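Local coordinates for protein BlEst2 (Bacillus licheniformis, PDB 6WPX) that probably hydrolyses ester bonds as a secreted alpha/beta-hydrolase lipase, captured here in its propeptide form, in which the C-terminal domain is autoinhibitory, at residues G221-L224 / N225-E229; S186-D189 / Q190-N193. All coordinates share one frame; numbering follows the deposited sequence.

Contact 1 (G221-L224 / N225-E229)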
loop_
_atom_site.group_PDB
_atom_site.type_symbol
_atom_site.label_atom_id
_atom_site.label_comp_id
_atom_site.label_asym_id
_atom_site.label_seq_id
_atom_site.Cartn_x
_atom_site.Cartn_y
_atom_site.Cartn_z
ATOM N N GLY A 221 8.659 2.450 -2.865
ATOM C CA GLY A 221 8.850 2.094 -4.268
ATOM C C GLY A 221 9.624 0.806 -4.491
ATOM O O GLY A 221 9.173 -0.068 -5.230
ATOM N N VAL A 222 10.780 0.661 -3.845
ATOM C CA VAL A 222 11.614 -0.541 -4.009
ATOM C C VAL A 222 10.965 -1.738 -3.312
ATOM O O VAL A 222 11.106 -2.844 -3.786
ATOM C CB VAL A 222 13.115 -0.345 -3.638
ATOM C CG1 VAL A 222 13.752 0.778 -4.471
ATOM C CG2 VAL A 222 13.291 -0.072 -2.163
ATOM N N TYR A 223 10.218 -1.510 -2.226
ATOM C CA TYR A 223 9.462 -2.590 -1.588
ATOM C C TYR A 223 8.396 -3.082 -2.580
ATOM O O TYR A 223 8.303 -4.268 -2.869
ATOM C CB TYR A 223 8.797 -2.131 -0.283
ATOM C CG TYR A 223 8.225 -3.309 0.479
ATOM C CD1 TYR A 223 9.036 -4.104 1.289
ATOM C CD2 TYR A 223 6.892 -3.675 0.328
ATOM C CE1 TYR A 223 8.528 -5.232 1.928
ATOM C CE2 TYR A 223 6.364 -4.772 1.001
ATOM C CZ TYR A 223 7.189 -5.561 1.775
ATOM O OH TYR A 223 6.645 -6.635 2.418
ATOM N N LEU A 224 7.600 -2.157 -3.115
ATOM C CA LEU A 224 6.537 -2.534 -4.037
ATOM C C LEU A 224 7.056 -3.009 -5.397
ATOM O O LEU A 224 6.347 -3.758 -6.067
ATOM C CB LEU A 224 5.504 -1.413 -4.181
ATOM C CG LEU A 224 4.718 -1.064 -2.933
ATOM C CD1 LEU A 224 3.795 0.085 -3.211
ATOM C CD2 LEU A 224 3.904 -2.262 -2.393
ATOM N N ASN A 225 8.313 -2.665 -5.761
ATOM C CA ASN A 225 8.969 -3.165 -6.986
ATOM C C ASN A 225 9.064 -4.692 -6.959
ATOM O O ASN A 225 9.153 -5.296 -8.013
ATOM C CB ASN A 225 10.389 -2.596 -7.133
ATOM C CG ASN A 225 10.421 -1.284 -7.848
ATOM O OD1 ASN A 225 9.403 -0.788 -8.311
ATOM N ND2 ASN A 225 11.572 -0.678 -7.894
ATOM N N MET A 226 8.994 -5.308 -5.774
ATOM C CA MET A 226 9.016 -6.775 -5.676
ATOM C C MET A 226 7.738 -7.360 -6.266
ATOM O O MET A 226 7.726 -8.528 -6.622
ATOM C CB MET A 226 9.140 -7.214 -4.221
ATOM C CG MET A 226 10.486 -6.832 -3.582
ATOM S SD MET A 226 10.636 -7.589 -1.963
ATOM C CE MET A 226 9.161 -6.867 -1.091
ATOM N N PHE A 227 6.647 -6.557 -6.314
ATOM C CA PHE A 227 5.327 -6.949 -6.814
ATOM C C PHE A 227 5.092 -6.469 -8.247
ATOM O O PHE A 227 4.491 -7.201 -9.020
ATOM C CB PHE A 227 4.218 -6.444 -5.874
ATOM C CG PHE A 227 4.367 -6.912 -4.443
ATOM C CD1 PHE A 227 3.840 -8.135 -4.035
ATOM C CD2 PHE A 227 5.028 -6.128 -3.503
ATOM C CE1 PHE A 227 3.979 -8.568 -2.709
ATOM C CE2 PHE A 227 5.169 -6.563 -2.181
ATOM C CZ PHE A 227 4.639 -7.773 -1.790
ATOM N N GLY A 228 5.562 -5.261 -8.585
ATOM C CA GLY A 228 5.432 -4.721 -9.937
ATOM C C GLY A 228 5.498 -3.208 -9.965
ATOM O O GLY A 228 5.825 -2.582 -8.949
ATOM N N GLU A 229 5.154 -2.611 -11.121
ATOM C CA GLU A 229 5.112 -1.157 -11.317
ATOM C C GLU A 229 4.244 -0.512 -10.239
ATOM O O GLU A 229 3.202 -1.050 -9.873
ATOM C CB GLU A 229 4.568 -0.805 -12.729
ATOM C CG GLU A 229 5.457 -1.254 -13.882
ATOM C CD GLU A 229 6.948 -0.962 -13.828
ATOM O OE1 GLU A 229 7.702 -1.918 -13.539
ATOM O OE2 GLU A 229 7.369 0.191 -14.085
#
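At the C-terminal end of helix 218-224, Tyr-223 meets Met-226 and Phe-227 across the last turn, where the chain leaves the helix through a glycine. The phenol ring of Tyr-223 swings out with CG anti to the backbone N (chi1 -170°) and receives the methyl group of Met-226 on one face. CE stands 3.6 Å from the ring centroid, close to the normal, in a CH-pi contact; SD lies farther off above the face, which makes the pair a Met-aromatic contact. A bend at chi3 (-59°) folds the methyl back over the ring. Tyr-223 CE2 lies at the edge of the Phe-227 ring, in its plane, 3.8 Å from Phe-227 CE2, while CD2 of Leu-224 brushes Phe-227 CD2 more loosely.

The backbone keeps helical angles through Phe-227 but not the regular bonds. Asn-225 N still bonds Gly-221 O at 2.8 Å, whereas Met-226 N turns to Tyr-223 O at 3.2 Å, three residues back. Leu-224 O is gripped twice: Phe-227 N comes from above the carbonyl plane at 2.8 Å, and Gly-228 N lies in that plane at 3.0 Å. Gly-228, at phi 157°, takes the chain out of the turn with backbone angles suited to glycine. Outside the turn, Asn-230 ND2 bonds both Gly-221 O and Gly-228 O. Tyr-223 packs on Leu-153 and Leu-156 of helix 152-157 and on Ile-292 of strand 290-297. Mixed i-to-i+3 and i-to-i+4 bonds and the glycine exit thus close a helix of the alpha/beta-hydrolase part that lies against strand 290-297 of an antiparallel sheet.

Contact 2 (S186-D189 / Q190-N193); sequences SFRD and QTDN
The last turn of helix 181-191, in the alpha/beta-hydrolase part of the chain, is fastened by an i-to-i+4 salt bridge between Arg-188 and Asp-192. The grip is side-on: NE of Arg-188 bonds Asp-192 OD2 at 2.9 Å and NH1 bonds OD1 at 2.8 Å, each on the syn side of its oxygen. The guanidinium and carboxylate planes are only 22° apart. Bends at chi2 and chi3 (-93° and 59°) curl the arginine back toward the acid. Both groups have further partners, Gln-126 OE1 and His-148 O for the arginine and Tyr-243 OH for OD1, which helps fix the pair's orientation.

One residue earlier in each segment, Thr-191 OG1 donates to Phe-187 O at 2.7 Å from above the carbonyl plane. The same hydroxyl oxygen sits over the centre of the Phe-187 ring, 3.4 Å from CZ, and also bonds His-131 NE2 of helix 121-131. Arg-188 O takes two donors, Asp-192 N in a nearly straight 2.9 Å bond and Thr-191 N from above the carbonyl plane. Beyond them a water takes over, accepting from Asn-193 N at 2.8 Å and donating to Asp-189 O at 2.7 Å.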
loop_
_atom_site.group_PDB
_atom_site.type_symbol
_atom_site.label_atom_id
_atom_site.label_comp_id
_atom_site.label_asym_id
_atom_site.label_seq_id
_atom_site.Cartn_x
_atom_site.Cartn_y
_atom_site.Cartn_z
ATOM N N SER A 186 -11.843 -9.283 -0.033
ATOM C CA SER A 186 -13.195 -9.503 0.467
ATOM C C SER A 186 -14.080 -8.289 0.085
ATOM O O SER A 186 -15.176 -8.489 -0.424
ATOM C CB SER A 186 -13.155 -9.696 1.973
ATOM O OG SER A 186 -14.449 -9.760 2.545
ATOM N N PHE A 187 -13.588 -7.034 0.278
ATOM C CA PHE A 187 -14.337 -5.828 -0.112
ATOM C C PHE A 187 -14.649 -5.891 -1.610
ATOM O O PHE A 187 -15.785 -5.653 -1.988
ATOM C CB PHE A 187 -13.579 -4.526 0.234
ATOM C CG PHE A 187 -14.337 -3.272 -0.163
ATOM C CD1 PHE A 187 -15.353 -2.763 0.645
ATOM C CD2 PHE A 187 -14.066 -2.626 -1.369
ATOM C CE1 PHE A 187 -16.082 -1.627 0.250
ATOM C CE2 PHE A 187 -14.798 -1.503 -1.762
ATOM C CZ PHE A 187 -15.784 -0.996 -0.946
ATOM N N ARG A 188 -13.660 -6.273 -2.450
ATOM C CA ARG A 188 -13.839 -6.442 -3.901
ATOM C C ARG A 188 -14.959 -7.450 -4.179
ATOM O O ARG A 188 -15.860 -7.172 -4.974
ATOM C CB ARG A 188 -12.527 -6.918 -4.574
ATOM C CG ARG A 188 -11.421 -5.860 -4.627
ATOM C CD ARG A 188 -11.396 -5.040 -5.925
ATOM N NE ARG A 188 -12.668 -4.350 -6.124
ATOM C CZ ARG A 188 -13.020 -3.228 -5.513
ATOM N NH1 ARG A 188 -14.231 -2.731 -5.681
ATOM N NH2 ARG A 188 -12.151 -2.577 -4.746
ATOM N N ASP A 189 -14.933 -8.596 -3.477
ATOM C CA ASP A 189 -15.936 -9.645 -3.631
ATOM C C ASP A 189 -17.380 -9.166 -3.344
ATOM O O ASP A 189 -18.295 -9.551 -4.067
ATOM C CB ASP A 189 -15.573 -10.859 -2.773
ATOM C CG ASP A 189 -16.552 -12.013 -2.938
ATOM O OD1 ASP A 189 -16.436 -12.748 -3.941
ATOM O OD2 ASP A 189 -17.471 -12.136 -2.099
ATOM N N GLN A 190 -17.566 -8.332 -2.302
ATOM C CA GLN A 190 -18.851 -7.766 -1.857
ATOM C C GLN A 190 -19.306 -6.559 -2.667
ATOM O O GLN A 190 -20.443 -6.113 -2.521
ATOM C CB GLN A 190 -18.718 -7.287 -0.401
ATOM C CG GLN A 190 -18.438 -8.369 0.651
ATOM C CD GLN A 190 -18.547 -7.758 2.024
ATOM O OE1 GLN A 190 -17.840 -6.797 2.366
ATOM N NE2 GLN A 190 -19.490 -8.252 2.818
ATOM N N THR A 191 -18.405 -5.976 -3.458
ATOM C CA THR A 191 -18.672 -4.742 -4.183
ATOM C C THR A 191 -18.855 -4.913 -5.694
ATOM O O THR A 191 -19.779 -4.341 -6.269
ATOM C CB THR A 191 -17.534 -3.738 -3.849
ATOM O OG1 THR A 191 -17.443 -3.602 -2.430
ATOM C CG2 THR A 191 -17.722 -2.356 -4.476
ATOM N N ASP A 192 -17.952 -5.652 -6.333
ATOM C CA ASP A 192 -17.858 -5.747 -7.784
ATOM C C ASP A 192 -19.068 -6.370 -8.491
ATOM O O ASP A 192 -19.300 -6.022 -9.647
ATOM C CB ASP A 192 -16.548 -6.434 -8.191
ATOM C CG ASP A 192 -15.315 -5.598 -7.836
ATOM O OD1 ASP A 192 -15.478 -4.384 -7.544
ATOM O OD2 ASP A 192 -14.205 -6.160 -7.827
ATOM N N ASN A 193 -19.869 -7.192 -7.798
ATOM C CA ASN A 193 -21.067 -7.799 -8.364
ATOM C C ASN A 193 -22.347 -7.332 -7.656
ATOM O O ASN A 193 -23.410 -7.933 -7.842
ATOM C CB ASN A 193 -20.943 -9.333 -8.374
ATOM C CG ASN A 193 -19.979 -9.831 -9.418
ATOM O OD1 ASN A 193 -20.124 -9.568 -10.625
ATOM N ND2 ASN A 193 -18.960 -10.546 -8.971
HETATM O O HOH W 1 -20.317 -8.212 -5.257
#

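In the fold
Contacts 1 and 2 both lie where a helix runs out, but their centres are about 25 Å apart and they do not touch. Contact 1 is mostly buried, its centre about 10 Å from the centre of the chain, where helix 218-224 meets helix 152-157 and strands 290-297 and 313-320 of an antiparallel sheet; two aromatic rings and one methionine dominate it. Contact 2 is partly buried and farther out, about 19 Å from that centre, with one side against helix 121-131 and the loop at 241-243, and Ser-186 and Asp-189 touching Phe-480 near the C-terminus. Charge and hydroxyl groups do the work there, and a water joins the exposed end.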